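Long-range contact in Non-ribosomal peptide synthetase (Streptomyces halstedii, PDB 3WV4), which is a non-ribosomal peptide synthetase of the AMP-binding enzyme family (ANL clan), represented here by its N-terminal domain: residues Ile287-Ile299 and Ala317-Phe331. Residues are numbered along the deposited sequence; the frame is centred on the assembly and turned at random.
Sequences IVPSLASMLTTLI and AALPQVTIDALRSAF
Thr296 and Ala326 meet where the helices 289-299 and 321-330 run side by side, their axes 9.4 Å apart and inclined at 46°. Thr296 CG2 presses on Ala326 CB at 3.5 Å, and Ala292 CB touches Thr323 CG2 equally closely; such short side chains allow this near approach. The methyl of Thr296 faces its neighbour because OG1 sits between the backbone N and the carbonyl carbon (chi1 54°), turned back to hydrogen-bond Ser293 O at 2.7 Å.

Larger apolar groups flank this line at both ends and toward the sheet, where Leu327 CD2 lies 3.9 Å from Thr296 CG2. At the start, Leu319 puts CD2 4.0 Å from Ile287 CD1. The Pro289 ring, in a first helical turn that needs no N-H from it, makes van der Waals contact with the carbonyl oxygens of Ala317 and Ala318. At the far end Ile299 divides its branches: CG2 packs on Ala330 CB (3.6 Å) and CD1 on Phe331 CZ (3.8 Å).

Beneath lie parallel strands 311-314 and 335-340; Phe312 meets the Phe331 ring, and Val336 backs Leu319 and Leu327. Shape and apolar burial, without a hydrogen bond across, thus join the helices, while Ser293 OG and Thr296 OG1 spend their bonds on Pro289 O and Ser293 O of their own helix.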
ATOM      1  N   ILE A 287       8.853  -4.971   6.803  1.00 29.25           N
ATOM      2  CA  ILE A 287       9.922  -4.194   7.419  1.00 32.42           C
ATOM      3  C   ILE A 287      10.681  -3.344   6.393  1.00 33.88           C
ATOM      4  O   ILE A 287      10.525  -3.504   5.177  1.00 33.57           O
ATOM      5  CB  ILE A 287      10.990  -5.119   8.076  1.00 34.52           C
ATOM      6  CG1 ILE A 287      11.548  -6.080   7.021  1.00 35.95           C
ATOM      7  CG2 ILE A 287      10.400  -5.887   9.245  1.00 34.45           C
ATOM      8  CD1 ILE A 287      12.847  -6.729   7.436  1.00 37.37           C
ATOM      9  N   VAL A 288      11.545  -2.501   6.946  1.00 37.46           N
ATOM     10  CA  VAL A 288      12.512  -1.675   6.250  1.00 39.95           C
ATOM     11  C   VAL A 288      13.830  -1.850   7.036  1.00 40.55           C
ATOM     12  O   VAL A 288      13.790  -2.229   8.220  1.00 35.12           O
ATOM     13  CB  VAL A 288      11.958  -0.223   6.289  1.00 41.52           C
ATOM     14  CG1 VAL A 288      12.998   0.821   5.967  1.00 50.49           C
ATOM     15  CG2 VAL A 288      10.768  -0.080   5.373  1.00 41.36           C
ATOM     16  N   PRO A 289      15.013  -1.663   6.381  1.00 43.02           N
ATOM     17  CA  PRO A 289      16.262  -1.925   7.119  1.00 41.82           C
ATOM     18  C   PRO A 289      16.298  -1.339   8.533  1.00 44.24           C
ATOM     19  O   PRO A 289      16.712  -2.040   9.487  1.00 42.82           O
ATOM     20  CB  PRO A 289      17.320  -1.303   6.227  1.00 43.21           C
ATOM     21  CG  PRO A 289      16.786  -1.577   4.849  1.00 45.96           C
ATOM     22  CD  PRO A 289      15.296  -1.356   4.968  1.00 44.18           C
ATOM     23  N   SER A 290      15.847  -0.089   8.662  1.00 40.72           N
ATOM     24  CA  SER A 290      15.939   0.605   9.928  1.00 42.51           C
ATOM     25  C   SER A 290      15.084  -0.111  10.978  1.00 38.24           C
ATOM     26  O   SER A 290      15.583  -0.431  12.042  1.00 39.79           O
ATOM     27  CB  SER A 290      15.627   2.092   9.805  1.00 41.51           C
ATOM     28  OG  SER A 290      14.227   2.286   9.650  1.00 45.88           O
ATOM     29  N   LEU A 291      13.843  -0.440  10.651  1.00 37.09           N
ATOM     30  CA  LEU A 291      13.015  -1.258  11.547  1.00 39.81           C
ATOM     31  C   LEU A 291      13.576  -2.666  11.855  1.00 39.72           C
ATOM     32  O   LEU A 291      13.448  -3.169  12.976  1.00 39.61           O
ATOM     33  CB  LEU A 291      11.603  -1.392  10.974  1.00 40.65           C
ATOM     34  CG  LEU A 291      10.540  -2.037  11.860  1.00 43.14           C
ATOM     35  CD1 LEU A 291      10.504  -1.414  13.237  1.00 43.79           C
ATOM     36  CD2 LEU A 291       9.152  -1.935  11.203  1.00 44.04           C
ATOM     37  N   ALA A 292      14.171  -3.320  10.866  1.00 39.90           N
ATOM     38  CA  ALA A 292      14.767  -4.649  11.116  1.00 40.56           C
ATOM     39  C   ALA A 292      15.944  -4.623  12.157  1.00 44.77           C
ATOM     40  O   ALA A 292      15.991  -5.471  13.062  1.00 43.21           O
ATOM     41  CB  ALA A 292      15.223  -5.237   9.816  1.00 36.39           C
ATOM     42  N   SER A 293      16.881  -3.672  12.011  1.00 45.76           N
ATOM     43  CA  SER A 293      18.015  -3.515  12.947  1.00 48.27           C
ATOM     44  C   SER A 293      17.521  -3.228  14.352  1.00 47.99           C
ATOM     45  O   SER A 293      17.983  -3.831  15.303  1.00 53.55           O
ATOM     46  CB  SER A 293      18.913  -2.343  12.572  1.00 51.08           C
ATOM     47  OG  SER A 293      19.025  -2.238  11.192  1.00 55.37           O
ATOM     48  N   MET A 294      16.566  -2.336  14.471  1.00 43.87           N
ATOM     49  CA  MET A 294      15.954  -2.051  15.771  1.00 47.61           C
ATOM     50  C   MET A 294      15.383  -3.345  16.382  1.00 49.04           C
ATOM     51  O   MET A 294      15.569  -3.603  17.578  1.00 48.03           O
ATOM     52  CB  MET A 294      14.848  -1.020  15.622  1.00 49.96           C
ATOM     53  CG  MET A 294      14.409  -0.300  16.898  1.00 57.37           C
ATOM     54  SD  MET A 294      12.767   0.509  16.791  1.00 70.35           S
ATOM     55  CE  MET A 294      12.791   1.297  15.162  1.00 71.10           C
ATOM     56  N   LEU A 295      14.682  -4.142  15.564  1.00 43.37           N
ATOM     57  CA  LEU A 295      14.129  -5.404  16.036  1.00 43.53           C
ATOM     58  C   LEU A 295      15.198  -6.427  16.505  1.00 44.63           C
ATOM     59  O   LEU A 295      15.013  -7.118  17.490  1.00 44.67           O
ATOM     60  CB  LEU A 295      13.229  -6.057  14.965  1.00 40.29           C
ATOM     61  CG  LEU A 295      12.430  -7.334  15.389  1.00 40.87           C
ATOM     62  CD1 LEU A 295      11.837  -7.242  16.788  1.00 38.08           C
ATOM     63  CD2 LEU A 295      11.318  -7.768  14.433  1.00 43.20           C
ATOM     64  N   THR A 296      16.302  -6.529  15.796  1.00 45.95           N
ATOM     65  CA  THR A 296      17.362  -7.466  16.181  1.00 49.49           C
ATOM     66  C   THR A 296      18.099  -6.993  17.465  1.00 53.45           C
ATOM     67  O   THR A 296      18.417  -7.799  18.341  1.00 59.41           O
ATOM     68  CB  THR A 296      18.358  -7.611  15.045  1.00 47.41           C
ATOM     69  OG1 THR A 296      18.821  -6.312  14.675  1.00 50.19           O
ATOM     70  CG2 THR A 296      17.684  -8.287  13.815  1.00 46.89           C
ATOM     71  N   THR A 297      18.329  -5.685  17.563  1.00 48.14           N
ATOM     72  CA  THR A 297      18.828  -5.008  18.764  1.00 48.65           C
ATOM     73  C   THR A 297      17.897  -5.252  19.995  1.00 50.56           C
ATOM     74  O   THR A 297      18.377  -5.668  21.065  1.00 42.83           O
ATOM     75  CB  THR A 297      18.997  -3.509  18.431  1.00 48.98           C
ATOM     76  OG1 THR A 297      19.982  -3.387  17.397  1.00 45.21           O
ATOM     77  CG2 THR A 297      19.411  -2.673  19.627  1.00 49.51           C
ATOM     78  N   LEU A 298      16.580  -5.076  19.803  1.00 49.57           N
ATOM     79  CA  LEU A 298      15.597  -5.278  20.889  1.00 54.40           C
ATOM     80  C   LEU A 298      15.446  -6.735  21.354  1.00 56.24           C
ATOM     81  O   LEU A 298      15.102  -7.005  22.517  1.00 57.20           O
ATOM     82  CB  LEU A 298      14.202  -4.756  20.522  1.00 51.52           C
ATOM     83  CG  LEU A 298      13.821  -3.284  20.552  1.00 51.44           C
ATOM     84  CD1 LEU A 298      14.975  -2.352  20.290  1.00 51.76           C
ATOM     85  CD2 LEU A 298      12.689  -3.009  19.565  1.00 50.12           C
ATOM     86  N   ILE A 299      15.679  -7.670  20.448  1.00 60.96           N
ATOM     87  CA  ILE A 299      15.386  -9.082  20.742  1.00 59.84           C
ATOM     88  C   ILE A 299      16.379  -9.684  21.736  1.00 60.33           C
ATOM     89  O   ILE A 299      15.993 -10.537  22.529  1.00 59.90           O
ATOM     90  CB  ILE A 299      15.277  -9.926  19.454  1.00 55.86           C
ATOM     91  CG1 ILE A 299      14.447 -11.187  19.712  1.00 54.29           C
ATOM     92  CG2 ILE A 299      16.640 -10.251  18.879  1.00 56.18           C
ATOM     93  CD1 ILE A 299      12.985 -10.935  19.978  1.00 52.56           C
ATOM     94  N   ALA A 317      14.554  -0.912   0.537  1.00 59.26           N
ATOM     95  CA  ALA A 317      16.034  -0.897   0.326  1.00 54.28           C
ATOM     96  C   ALA A 317      16.755  -2.143   0.797  1.00 49.93           C
ATOM     97  O   ALA A 317      16.290  -2.830   1.660  1.00 56.58           O
ATOM     98  CB  ALA A 317      16.659   0.313   1.014  1.00 55.17           C
ATOM     99  N   ALA A 318      17.912  -2.397   0.226  1.00 46.14           N
ATOM    100  CA  ALA A 318      18.710  -3.555   0.511  1.00 46.06           C
ATOM    101  C   ALA A 318      18.845  -3.832   1.999  1.00 46.66           C
ATOM    102  O   ALA A 318      19.166  -2.959   2.810  1.00 48.05           O
ATOM    103  CB  ALA A 318      20.097  -3.392  -0.121  1.00 47.69           C
ATOM    104  N   LEU A 319      18.588  -5.074   2.351  1.00 44.64           N
ATOM    105  CA  LEU A 319      18.721  -5.539   3.703  1.00 41.32           C
ATOM    106  C   LEU A 319      20.088  -6.204   3.763  1.00 43.66           C
ATOM    107  O   LEU A 319      20.359  -7.086   2.953  1.00 49.39           O
ATOM    108  CB  LEU A 319      17.600  -6.543   3.960  1.00 41.59           C
ATOM    109  CG  LEU A 319      17.206  -6.847   5.411  1.00 36.06           C
ATOM    110  CD1 LEU A 319      16.759  -5.589   6.149  1.00 35.33           C
ATOM    111  CD2 LEU A 319      16.084  -7.870   5.378  1.00 34.68           C
ATOM    112  N   PRO A 320      20.980  -5.749   4.657  1.00 38.97           N
ATOM    113  CA  PRO A 320      22.352  -6.244   4.695  1.00 41.01           C
ATOM    114  C   PRO A 320      22.458  -7.609   5.313  1.00 44.34           C
ATOM    115  O   PRO A 320      21.581  -7.991   6.117  1.00 47.54           O
ATOM    116  CB  PRO A 320      23.095  -5.218   5.569  1.00 42.28           C
ATOM    117  CG  PRO A 320      22.022  -4.564   6.380  1.00 40.67           C
ATOM    118  CD  PRO A 320      20.753  -4.629   5.591  1.00 40.08           C
ATOM    119  N   GLN A 321      23.512  -8.343   4.958  1.00 42.05           N
ATOM    120  CA  GLN A 321      23.582  -9.744   5.354  1.00 43.70           C
ATOM    121  C   GLN A 321      23.441  -9.882   6.857  1.00 44.90           C
ATOM    122  O   GLN A 321      22.753 -10.776   7.337  1.00 45.15           O
ATOM    123  CB  GLN A 321      24.869 -10.406   4.916  1.00 42.47           C
ATOM    124  CG  GLN A 321      24.842 -11.930   5.010  1.00 43.17           C
ATOM    125  CD  GLN A 321      23.688 -12.515   4.216  1.00 43.51           C
ATOM    126  OE1 GLN A 321      23.360 -12.027   3.139  1.00 46.81           O
ATOM    127  NE2 GLN A 321      23.019 -13.510   4.771  1.00 41.00           N
ATOM    128  N   VAL A 322      24.086  -8.981   7.579  1.00 41.84           N
ATOM    129  CA  VAL A 322      24.154  -9.089   9.030  1.00 43.31           C
ATOM    130  C   VAL A 322      22.794  -8.989   9.689  1.00 41.66           C
ATOM    131  O   VAL A 322      22.569  -9.648  10.688  1.00 42.33           O
ATOM    132  CB  VAL A 322      25.041  -8.036   9.674  1.00 42.24           C
ATOM    133  CG1 VAL A 322      26.303  -8.685  10.200  1.00 42.95           C
ATOM    134  CG2 VAL A 322      25.363  -6.919   8.694  1.00 42.19           C
ATOM    135  N   THR A 323      21.938  -8.119   9.160  1.00 38.66           N
ATOM    136  CA  THR A 323      20.593  -7.993   9.669  1.00 40.68           C
ATOM    137  C   THR A 323      19.816  -9.266   9.345  1.00 36.69           C
ATOM    138  O   THR A 323      19.105  -9.784  10.182  1.00 34.80           O
ATOM    139  CB  THR A 323      19.884  -6.771   9.082  1.00 42.70           C
ATOM    140  OG1 THR A 323      20.638  -5.611   9.386  1.00 45.88           O
ATOM    141  CG2 THR A 323      18.474  -6.614   9.662  1.00 43.18           C
ATOM    142  N   ILE A 324      20.007  -9.776   8.134  1.00 36.05           N
ATOM    143  CA  ILE A 324      19.331 -10.981   7.709  1.00 35.39           C
ATOM    144  C   ILE A 324      19.624 -12.098   8.680  1.00 33.78           C
ATOM    145  O   ILE A 324      18.711 -12.758   9.164  1.00 33.32           O
ATOM    146  CB  ILE A 324      19.728 -11.397   6.279  1.00 36.24           C
ATOM    147  CG1 ILE A 324      19.304 -10.307   5.278  1.00 37.40           C
ATOM    148  CG2 ILE A 324      19.073 -12.721   5.897  1.00 35.02           C
ATOM    149  CD1 ILE A 324      20.010 -10.460   3.926  1.00 38.90           C
ATOM    150  N   ASP A 325      20.900 -12.268   8.988  1.00 34.06           N
ATOM    151  CA  ASP A 325      21.375 -13.338   9.838  1.00 35.44           C
ATOM    152  C   ASP A 325      20.785 -13.181  11.223  1.00 35.83           C
ATOM    153  O   ASP A 325      20.329 -14.165  11.833  1.00 33.26           O
ATOM    154  CB  ASP A 325      22.905 -13.347   9.918  1.00 37.92           C
ATOM    155  CG  ASP A 325      23.594 -13.765   8.592  1.00 40.63           C
ATOM    156  OD1 ASP A 325      22.943 -14.354   7.680  1.00 40.33           O
ATOM    157  OD2 ASP A 325      24.812 -13.454   8.455  1.00 41.19           O
ATOM    158  N   ALA A 326      20.752 -11.944  11.703  1.00 35.41           N
ATOM    159  CA  ALA A 326      20.304 -11.685  13.054  1.00 32.47           C
ATOM    160  C   ALA A 326      18.814 -12.006  13.190  1.00 32.48           C
ATOM    161  O   ALA A 326      18.361 -12.487  14.221  1.00 30.11           O
ATOM    162  CB  ALA A 326      20.559 -10.253  13.389  1.00 34.57           C
ATOM    163  N   LEU A 327      18.057 -11.731  12.132  1.00 31.23           N
ATOM    164  CA  LEU A 327      16.644 -11.974  12.159  1.00 30.24           C
ATOM    165  C   LEU A 327      16.407 -13.471  12.179  1.00 29.93           C
ATOM    166  O   LEU A 327      15.510 -13.945  12.865  1.00 28.11           O
ATOM    167  CB  LEU A 327      15.975 -11.428  10.912  1.00 29.04           C
ATOM    168  CG  LEU A 327      15.624  -9.954  10.841  1.00 29.38           C
ATOM    169  CD1 LEU A 327      15.201  -9.696   9.402  1.00 27.02           C
ATOM    170  CD2 LEU A 327      14.572  -9.498  11.861  1.00 29.52           C
ATOM    171  N   ARG A 328      17.189 -14.195  11.390  1.00 30.31           N
ATOM    172  CA  ARG A 328      16.990 -15.633  11.283  1.00 31.83           C
ATOM    173  C   ARG A 328      17.348 -16.326  12.587  1.00 33.09           C
ATOM    174  O   ARG A 328      16.694 -17.287  12.989  1.00 33.20           O
ATOM    175  CB  ARG A 328      17.779 -16.208  10.134  1.00 31.76           C
ATOM    176  CG  ARG A 328      17.071 -16.034   8.820  1.00 33.33           C
ATOM    177  CD  ARG A 328      17.930 -16.535   7.681  1.00 32.43           C
ATOM    178  NE  ARG A 328      17.251 -16.296   6.417  1.00 32.19           N
ATOM    179  CZ  ARG A 328      17.859 -15.941   5.284  1.00 32.43           C
ATOM    180  NH1 ARG A 328      19.159 -15.758   5.265  1.00 31.37           N
ATOM    181  NH2 ARG A 328      17.157 -15.765   4.148  1.00 33.18           N
ATOM    182  N   SER A 329      18.371 -15.786  13.255  1.00 32.21           N
ATOM    183  CA  SER A 329      18.801 -16.296  14.521  1.00 35.05           C
ATOM    184  C   SER A 329      17.737 -16.059  15.624  1.00 33.98           C
ATOM    185  O   SER A 329      17.449 -16.948  16.401  1.00 31.63           O
ATOM    186  CB  SER A 329      20.148 -15.653  14.873  1.00 36.23           C
ATOM    187  OG  SER A 329      20.666 -16.145  16.076  1.00 39.52           O
ATOM    188  N   ALA A 330      17.130 -14.883  15.612  1.00 33.63           N
ATOM    189  CA  ALA A 330      16.101 -14.511  16.577  1.00 35.35           C
ATOM    190  C   ALA A 330      14.753 -15.159  16.278  1.00 34.75           C
ATOM    191  O   ALA A 330      14.060 -15.533  17.209  1.00 34.91           O
ATOM    192  CB  ALA A 330      15.946 -13.004  16.641  1.00 37.44           C
ATOM    193  N   PHE A 331      14.428 -15.331  15.002  1.00 33.04           N
ATOM    194  CA  PHE A 331      13.179 -15.950  14.548  1.00 31.04           C
ATOM    195  C   PHE A 331      13.450 -17.033  13.491  1.00 31.10           C
ATOM    196  O   PHE A 331      13.254 -16.793  12.293  1.00 30.18           O
ATOM    197  CB  PHE A 331      12.338 -14.893  13.919  1.00 30.46           C
ATOM    198  CG  PHE A 331      12.152 -13.687  14.795  1.00 31.61           C
ATOM    199  CD1 PHE A 331      12.889 -12.557  14.589  1.00 31.42           C
ATOM    200  CD2 PHE A 331      11.221 -13.714  15.866  1.00 33.76           C
ATOM    201  CE1 PHE A 331      12.722 -11.469  15.400  1.00 33.97           C
ATOM    202  CE2 PHE A 331      11.033 -12.603  16.668  1.00 35.62           C
ATOM    203  CZ  PHE A 331      11.800 -11.469  16.441  1.00 34.53           C
TER